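Local coordinates for Tat (Twin-arginine translocation) pathway signal sequence containing protein (Mycobacterium tuberculosis, PDB 5IMU) that is of unknown function but has a C-terminal fragment that combines an alpha/beta/alpha sandwich with an alpha-helical bundle and binds a potassium ion, at residues A[122-125]-A[126-130]; A[208-211]-A[212-215]. All blocks are in the same frame, centred on the assembly; numbering follows the deposited sequence.

Contact 1: residues A[122-125]-A[126-130]; sequences DEFG and PTLVE
T127 reaches back to the carbonyls of D122 and E123, at the start of helix 124-133. Its CB lies 3.2 Å from E123 O, already beside the N-cap carbonyl. From CB the side chain forks: with chi1 at -63°, OG1 sits next to the backbone N and turns back toward the N-terminus, while CG2 stands anti to that N and meets L210 of helix 203-216. OG1 comes within 2.7 Å of E123 O and 3.0 Å of D122 O. E123 O also accepts the amide of T127 (N to O 2.9 Å), so backbone and side chain of one residue converge on the N-cap carbonyl. The helix continues with L128 N to F124 O and V129 N to G125 O. P126, which has no N-H, falls within the first turn, and its CG lies 4.0 Å from E123 OE1. On the inner face F124 and L128 run alongside each other in the same direction, F124 CZ meeting L128 CD1 at 4.0 Å; both side chains also touch L198 of helix 183-199. At this N-terminal end of the helix, T127 OG1 is within hydrogen-bonding distance of two successive carbonyls but has one proton to give, so at any moment it can probably hold one of them, while the amide of T127 secures E123 O in any case.

Contact 2: residues A[208-211]-A[212-215]; sequences YHLA and WYAV
Y208 and W212, one turn apart on helix 203-216, press their aromatic side chains together. The indole brings its pyrrole side: W212 CD1 lies 3.7 Å above one face of the phenol, nearer the ring's margin than its middle, and W212 NE1 comes within 3.5 Å of Y208 CE1. The ring centroids are 4.7 Å apart and the planes meet at 56°, so the rings cross at a slant. CG of Y208 is anti to the backbone N (chi1 170°), which sends the phenol out along the flank that W212 also occupies. Y208 O stands close to the indole plane, beside its edge and 3.3 Å from W212 CD1, while accepting the W212 amide. H209 adds a third ring: Y208 CD2 lies over a face of the imidazole, and H209 CE1 meets the phenol edge in its plane. This flank is where the helix of the DUF5631 region packs against the loop between strands 44-48 and 65-67, in the DUF5632 region. W54 of that loop meets all three rings and hydrogen-bonds through NE1 to H209 ND1, and Y208 OH bonds to I55 N, so Y208 OH and H209 ND1 each have a partner. On another flank, facing the helical bundle, the contact is thinner: L210 CD2 is 4.4 Å from Y213 CB, and the two side chains reach helix 124-133. Looser still is the part of the turn formed by A211 and A214, where A214 is exposed. Here the contact is almost wholly backbone: A214 N bonds to L210 O at 3.2 Å and weakly to A211 O, and both methyls of V215 come no nearer than 4.0 Å to A211 O.

Contact 1 comes first along the chain, at the start of helix 124-133, and contact 2 follows on the last helix, 203-216; both belong to the DUF5631 region. Their centres are about 11 Å apart, and they touch through L210, whose CD1 packs 3.7 Å from F124 CD1 and 3.8 Å from T127 CG2. Helix 183-199 borders both, receiving F124 and L128 from contact 1 and H209 and Y213 from contact 2. Contact 1 lies at the surface, whereas contact 2 is buried nearer the chain's centre. Helix 203-216 thus lies between helix 124-133 and the loop between strands 44-48 and 65-67, which is in the DUF5632 region, so it connects the two family regions of the fragment.

Contact 1: residues A[122-125]-A[126-130]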
loop_
_atom_site.group_PDB
_atom_site.type_symbol
_atom_site.label_atom_id
_atom_site.label_comp_id
_atom_site.label_asym_id
_atom_site.label_seq_id
_atom_site.Cartn_x
_atom_site.Cartn_y
_atom_site.Cartn_z
ATOM N N ASP A 122 -14.169 -11.315 7.053
ATOM C CA ASP A 122 -15.460 -11.962 7.245
ATOM C C ASP A 122 -16.528 -11.284 6.393
ATOM O O ASP A 122 -16.614 -10.053 6.345
ATOM C CB ASP A 122 -15.865 -11.923 8.718
ATOM C CG ASP A 122 -17.162 -12.664 8.986
ATOM O OD1 ASP A 122 -17.260 -13.844 8.588
ATOM O OD2 ASP A 122 -18.082 -12.069 9.586
ATOM N N GLU A 123 -17.346 -12.101 5.727
ATOM C CA GLU A 123 -18.402 -11.632 4.831
ATOM C C GLU A 123 -17.876 -10.546 3.891
ATOM O O GLU A 123 -18.362 -9.414 3.874
ATOM C CB GLU A 123 -19.613 -11.125 5.621
ATOM C CG GLU A 123 -20.243 -12.147 6.554
ATOM C CD GLU A 123 -20.913 -13.291 5.817
ATOM O OE1 GLU A 123 -21.253 -13.125 4.627
ATOM O OE2 GLU A 123 -21.108 -14.358 6.435
ATOM N N PHE A 124 -16.857 -10.917 3.109
ATOM C CA PHE A 124 -16.153 -9.943 2.277
ATOM C C PHE A 124 -17.115 -9.134 1.414
ATOM O O PHE A 124 -17.051 -7.899 1.384
ATOM C CB PHE A 124 -15.123 -10.651 1.394
ATOM C CG PHE A 124 -14.577 -9.780 0.296
ATOM C CD1 PHE A 124 -13.543 -8.893 0.549
ATOM C CD2 PHE A 124 -15.108 -9.837 -0.983
ATOM C CE1 PHE A 124 -13.043 -8.083 -0.455
ATOM C CE2 PHE A 124 -14.615 -9.029 -1.992
ATOM C CZ PHE A 124 -13.580 -8.152 -1.727
ATOM N N GLY A 125 -18.005 -9.817 0.699
ATOM C CA GLY A 125 -18.918 -9.178 -0.219
ATOM C C GLY A 125 -19.851 -8.179 0.439
ATOM O O GLY A 125 -19.870 -6.994 0.089
ATOM N N PRO A 126 -20.668 -8.646 1.389
ATOM C CA PRO A 126 -21.535 -7.711 2.126
ATOM C C PRO A 126 -20.775 -6.596 2.820
ATOM O O PRO A 126 -21.286 -5.472 2.907
ATOM C CB PRO A 126 -22.246 -8.623 3.135
ATOM C CG PRO A 126 -22.283 -9.953 2.464
ATOM C CD PRO A 126 -20.994 -10.053 1.688
ATOM N N THR A 127 -19.567 -6.874 3.317
ATOM C CA THR A 127 -18.777 -5.838 3.976
ATOM C C THR A 127 -18.431 -4.710 3.008
ATOM O O THR A 127 -18.528 -3.528 3.361
ATOM C CB THR A 127 -17.501 -6.445 4.565
ATOM O OG1 THR A 127 -17.843 -7.399 5.580
ATOM C CG2 THR A 127 -16.616 -5.368 5.171
ATOM N N LEU A 128 -18.024 -5.057 1.784
ATOM C CA LEU A 128 -17.681 -4.031 0.803
ATOM C C LEU A 128 -18.907 -3.221 0.403
ATOM O O LEU A 128 -18.833 -1.994 0.277
ATOM C CB LEU A 128 -17.028 -4.675 -0.425
ATOM C CG LEU A 128 -16.415 -3.804 -1.531
ATOM C CD1 LEU A 128 -15.377 -4.609 -2.296
ATOM C CD2 LEU A 128 -17.460 -3.261 -2.502
ATOM N N VAL A 129 -20.041 -3.892 0.190
ATOM C CA VAL A 129 -21.249 -3.194 -0.239
ATOM C C VAL A 129 -21.731 -2.241 0.851
ATOM O O VAL A 129 -22.185 -1.126 0.565
ATOM C CB VAL A 129 -22.337 -4.210 -0.633
ATOM C CG1 VAL A 129 -23.649 -3.503 -0.943
ATOM C CG2 VAL A 129 -21.876 -5.028 -1.828
ATOM N N GLU A 130 -21.635 -2.663 2.116
ATOM C CA GLU A 130 -21.991 -1.777 3.222
ATOM C C GLU A 130 -21.063 -0.573 3.284
ATOM O O GLU A 130 -21.514 0.558 3.499
ATOM C CB GLU A 130 -21.956 -2.541 4.549
ATOM C CG GLU A 130 -23.310 -3.048 5.026
ATOM C CD GLU A 130 -24.317 -1.930 5.212
ATOM O OE1 GLU A 130 -25.257 -1.831 4.394
ATOM O OE2 GLU A 130 -24.161 -1.144 6.170
#

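Contact 2: residues A[208-211]-A[212-215]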
loop_
_atom_site.group_PDB
_atom_site.type_symbol
_atom_site.label_atom_id
_atom_site.label_comp_id
_atom_site.label_asym_id
_atom_site.label_seq_id
_atom_site.Cartn_x
_atom_site.Cartn_y
_atom_site.Cartn_z
ATOM N N TYR A 208 -6.986 -7.290 0.741
ATOM C CA TYR A 208 -5.965 -6.435 1.344
ATOM C C TYR A 208 -6.467 -5.005 1.507
ATOM O O TYR A 208 -6.339 -4.406 2.581
ATOM C CB TYR A 208 -4.695 -6.476 0.487
ATOM C CG TYR A 208 -3.623 -5.462 0.842
ATOM C CD1 TYR A 208 -2.627 -5.767 1.767
ATOM C CD2 TYR A 208 -3.588 -4.216 0.230
ATOM C CE1 TYR A 208 -1.639 -4.846 2.083
ATOM C CE2 TYR A 208 -2.606 -3.290 0.541
ATOM C CZ TYR A 208 -1.633 -3.611 1.469
ATOM O OH TYR A 208 -0.652 -2.695 1.780
ATOM N N HIS A 209 -7.051 -4.442 0.449
ATOM C CA HIS A 209 -7.485 -3.051 0.509
ATOM C C HIS A 209 -8.707 -2.888 1.407
ATOM O O HIS A 209 -8.835 -1.879 2.109
ATOM C CB HIS A 209 -7.770 -2.530 -0.898
ATOM C CG HIS A 209 -6.540 -2.359 -1.733
ATOM N ND1 HIS A 209 -5.511 -1.515 -1.376
ATOM C CD2 HIS A 209 -6.172 -2.928 -2.905
ATOM C CE1 HIS A 209 -4.562 -1.569 -2.294
ATOM N NE2 HIS A 209 -4.939 -2.419 -3.233
ATOM N N LEU A 210 -9.612 -3.868 1.401
ATOM C CA LEU A 210 -10.790 -3.787 2.260
ATOM C C LEU A 210 -10.407 -3.869 3.733
ATOM O O LEU A 210 -10.972 -3.150 4.567
ATOM C CB LEU A 210 -11.776 -4.900 1.908
ATOM C CG LEU A 210 -13.276 -4.582 1.880
ATOM C CD1 LEU A 210 -14.080 -5.764 2.409
ATOM C CD2 LEU A 210 -13.617 -3.306 2.639
ATOM N N ALA A 211 -9.462 -4.747 4.075
ATOM C CA ALA A 211 -9.014 -4.847 5.461
ATOM C C ALA A 211 -8.386 -3.542 5.930
ATOM O O ALA A 211 -8.648 -3.082 7.048
ATOM C CB ALA A 211 -8.026 -6.005 5.614
ATOM N N TRP A 212 -7.560 -2.925 5.084
ATOM C CA TRP A 212 -6.944 -1.659 5.461
ATOM C C TRP A 212 -7.963 -0.529 5.519
ATOM O O TRP A 212 -7.789 0.417 6.295
ATOM C CB TRP A 212 -5.816 -1.317 4.491
ATOM C CG TRP A 212 -4.511 -1.918 4.905
ATOM C CD1 TRP A 212 -3.914 -3.032 4.389
ATOM C CD2 TRP A 212 -3.649 -1.444 5.946
ATOM N NE1 TRP A 212 -2.726 -3.275 5.041
ATOM C CE2 TRP A 212 -2.542 -2.313 6.001
ATOM C CE3 TRP A 212 -3.705 -0.365 6.833
ATOM C CZ2 TRP A 212 -1.497 -2.135 6.909
ATOM C CZ3 TRP A 212 -2.668 -0.189 7.734
ATOM C CH2 TRP A 212 -1.579 -1.069 7.766
ATOM N N TYR A 213 -9.023 -0.602 4.711
ATOM C CA TYR A 213 -10.076 0.406 4.798
ATOM C C TYR A 213 -10.716 0.410 6.182
ATOM O O TYR A 213 -11.023 1.476 6.728
ATOM C CB TYR A 213 -11.136 0.166 3.721
ATOM C CG TYR A 213 -12.306 1.126 3.814
ATOM C CD1 TYR A 213 -12.228 2.395 3.261
ATOM C CD2 TYR A 213 -13.480 0.762 4.463
ATOM C CE1 TYR A 213 -13.288 3.279 3.347
ATOM C CE2 TYR A 213 -14.546 1.641 4.556
ATOM C CZ TYR A 213 -14.445 2.896 3.995
ATOM O OH TYR A 213 -15.504 3.768 4.085
ATOM N N ALA A 214 -10.917 -0.775 6.765
ATOM C CA ALA A 214 -11.614 -0.870 8.046
ATOM C C ALA A 214 -10.820 -0.211 9.167
ATOM O O ALA A 214 -11.385 0.520 9.989
ATOM C CB ALA A 214 -11.897 -2.334 8.382
ATOM N N VAL A 215 -9.511 -0.463 9.227
ATOM C CA VAL A 215 -8.700 0.148 10.276
ATOM C C VAL A 215 -8.441 1.622 10.000
ATOM O O VAL A 215 -8.223 2.392 10.944
ATOM C CB VAL A 215 -7.365 -0.595 10.460
ATOM C CG1 VAL A 215 -7.615 -2.038 10.870
ATOM C CG2 VAL A 215 -6.520 -0.524 9.192
#